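Local coordinates for putative carboxylesterase (Lactobacillus plantarum WCFS1, PDB 3BJR), which is a putative carboxylesterase of the alpha/beta-hydrolase type that probably hydrolyses ester bonds, at residues 139-143 / 194-198. Residues are numbered along the deposited sequence; the frame is centred on the assembly and turned at random.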
loop_
_atom_site.group_PDB
_atom_site.type_symbol
_atom_site.label_atom_id
_atom_site.label_comp_id
_atom_site.label_asym_id
_atom_site.label_seq_id
_atom_site.Cartn_x
_atom_site.Cartn_y
_atom_site.Cartn_z
ATOM N N ALA A 139 -16.235 -3.582 4.321
ATOM C CA ALA A 139 -15.310 -4.043 5.396
ATOM C C ALA A 139 -16.088 -4.826 6.490
ATOM O O ALA A 139 -15.647 -5.857 6.989
ATOM C CB ALA A 139 -14.573 -2.858 5.993
ATOM N N LEU A 140 -17.249 -4.309 6.844
ATOM C CA LEU A 140 -18.082 -4.928 7.823
ATOM C C LEU A 140 -18.778 -6.154 7.270
ATOM O O LEU A 140 -19.035 -7.084 8.023
ATOM C CB LEU A 140 -19.132 -3.964 8.366
ATOM C CG LEU A 140 -18.679 -2.827 9.276
ATOM C CD1 LEU A 140 -19.895 -1.902 9.463
ATOM C CD2 LEU A 140 -18.122 -3.305 10.676
ATOM N N TYR A 141 -19.113 -6.154 5.981
ATOM C CA TYR A 141 -19.666 -7.335 5.347
ATOM C C TYR A 141 -18.638 -8.505 5.427
ATOM O O TYR A 141 -18.994 -9.652 5.730
ATOM C CB TYR A 141 -20.065 -7.041 3.880
ATOM C CG TYR A 141 -20.857 -8.165 3.319
ATOM C CD1 TYR A 141 -22.215 -8.306 3.641
ATOM C CD2 TYR A 141 -20.266 -9.124 2.504
ATOM C CE1 TYR A 141 -22.962 -9.380 3.145
ATOM C CE2 TYR A 141 -21.000 -10.196 2.033
ATOM C CZ TYR A 141 -22.338 -10.324 2.363
ATOM O OH TYR A 141 -23.046 -11.370 1.871
ATOM N N ASN A 142 -17.359 -8.199 5.196
ATOM C CA ASN A 142 -16.330 -9.211 5.214
ATOM C C ASN A 142 -16.185 -9.823 6.597
ATOM O O ASN A 142 -15.777 -10.970 6.726
ATOM C CB ASN A 142 -14.982 -8.613 4.778
ATOM C CG ASN A 142 -14.020 -9.670 4.280
ATOM O OD1 ASN A 142 -14.446 -10.775 3.979
ATOM N ND2 ASN A 142 -12.746 -9.331 4.151
ATOM N N ASP A 143 -16.520 -9.036 7.615
ATOM C CA ASP A 143 -16.458 -9.461 9.009
ATOM C C ASP A 143 -17.660 -10.257 9.495
ATOM O O ASP A 143 -17.519 -11.114 10.366
ATOM C CB ASP A 143 -16.429 -8.250 9.940
ATOM C CG ASP A 143 -15.085 -7.475 9.968
ATOM O OD1 ASP A 143 -14.130 -7.686 9.157
ATOM O OD2 ASP A 143 -15.046 -6.580 10.856
ATOM N N GLU A 194 -18.932 -0.491 18.475
ATOM C CA GLU A 194 -18.712 -1.889 18.081
ATOM C C GLU A 194 -18.911 -2.117 16.565
ATOM O O GLU A 194 -19.416 -3.182 16.151
ATOM C CB GLU A 194 -19.622 -2.848 18.873
ATOM C CG GLU A 194 -19.564 -2.714 20.416
ATOM C CD GLU A 194 -20.550 -1.695 20.997
ATOM O OE1 GLU A 194 -21.745 -1.732 20.618
ATOM O OE2 GLU A 194 -20.135 -0.891 21.865
ATOM N N LEU A 195 -18.562 -1.101 15.755
ATOM C CA LEU A 195 -18.573 -1.175 14.272
ATOM C C LEU A 195 -17.197 -0.791 13.698
ATOM O O LEU A 195 -17.084 -0.345 12.533
ATOM C CB LEU A 195 -19.670 -0.312 13.638
ATOM C CG LEU A 195 -21.098 -0.760 13.870
ATOM C CD1 LEU A 195 -21.990 0.013 12.888
ATOM C CD2 LEU A 195 -21.230 -2.301 13.720
ATOM N N ALA A 196 -16.165 -0.943 14.539
ATOM C CA ALA A 196 -14.785 -0.795 14.103
ATOM C C ALA A 196 -14.507 -2.125 13.369
ATOM O O ALA A 196 -14.323 -3.167 14.017
ATOM C CB ALA A 196 -13.837 -0.581 15.288
ATOM N N ALA A 197 -14.551 -2.085 12.028
ATOM C CA ALA A 197 -14.317 -3.262 11.173
ATOM C C ALA A 197 -12.985 -3.993 11.532
ATOM O O ALA A 197 -12.885 -5.223 11.444
ATOM C CB ALA A 197 -14.377 -2.850 9.679
ATOM N N ASP A 198 -11.992 -3.222 11.986
ATOM C CA ASP A 198 -10.681 -3.750 12.388
ATOM C C ASP A 198 -10.714 -4.505 13.706
ATOM O O ASP A 198 -9.769 -5.218 14.003
ATOM C CB ASP A 198 -9.604 -2.637 12.455
ATOM C CG ASP A 198 -9.848 -1.633 13.563
ATOM O OD1 ASP A 198 -10.940 -1.019 13.601
ATOM O OD2 ASP A 198 -8.931 -1.445 14.388
#
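OD1 of Asp143 accepts a hydrogen bond from the side-chain amide ND2 of Asn205, while OD2 of the same carboxylate lies 2.6 Å from the carbonyl O of Ala197. Two oxygens so close would normally repel, and the acid probably holds a proton that relieves the encounter. With CG anti to its carbonyl carbon (chi1 -73°), Asp143 sends this group off the helix toward the loop, and so short an acid places OD2 beside the Ala197 carbonyl while the helix and loop backbones stay close. With an alanine here, the Ala197 carbonyl and the Asn205 amide would both probably lose this partner, and a gap would open between helix and loop.

The rest of the contact is apolar. Ala139, one turn earlier, sets its CB 3.7 Å from CB of Ala197, methyl against methyl, and small residues on both sides permit this close approach. The nearest CA atoms of the two segments, those of Leu140 and Ala197, are 5.3 Å apart. Tyr227 from helix 222-233 touches Ala139, Ala197 and Asp143, closing this small cluster. CD2 of Leu140 meets both loop residues, lying 3.8 Å from CA of Ala197 and 3.6 Å from O of Leu195, whose polar need is met by a hydrogen bond from His136 on the same helix. The extended CD1 of Leu140 (chi2 171°) approaches CD1 of Leu195 at a looser 4.4 Å. A branched side chain serves well here, bridging two loop residues at once.

Ala139, Leu140 and Asp143 thus press helix 133-153 against segment 194-198 of the loop between strands 165-168 and 208-213. In the alpha/beta-hydrolase fold, such a helix follows the strand and sharp turn that carry the nucleophile; the GxSxG sequence running from the end of strand 125-131 into helix 133-153 is consistent with that nucleophile elbow.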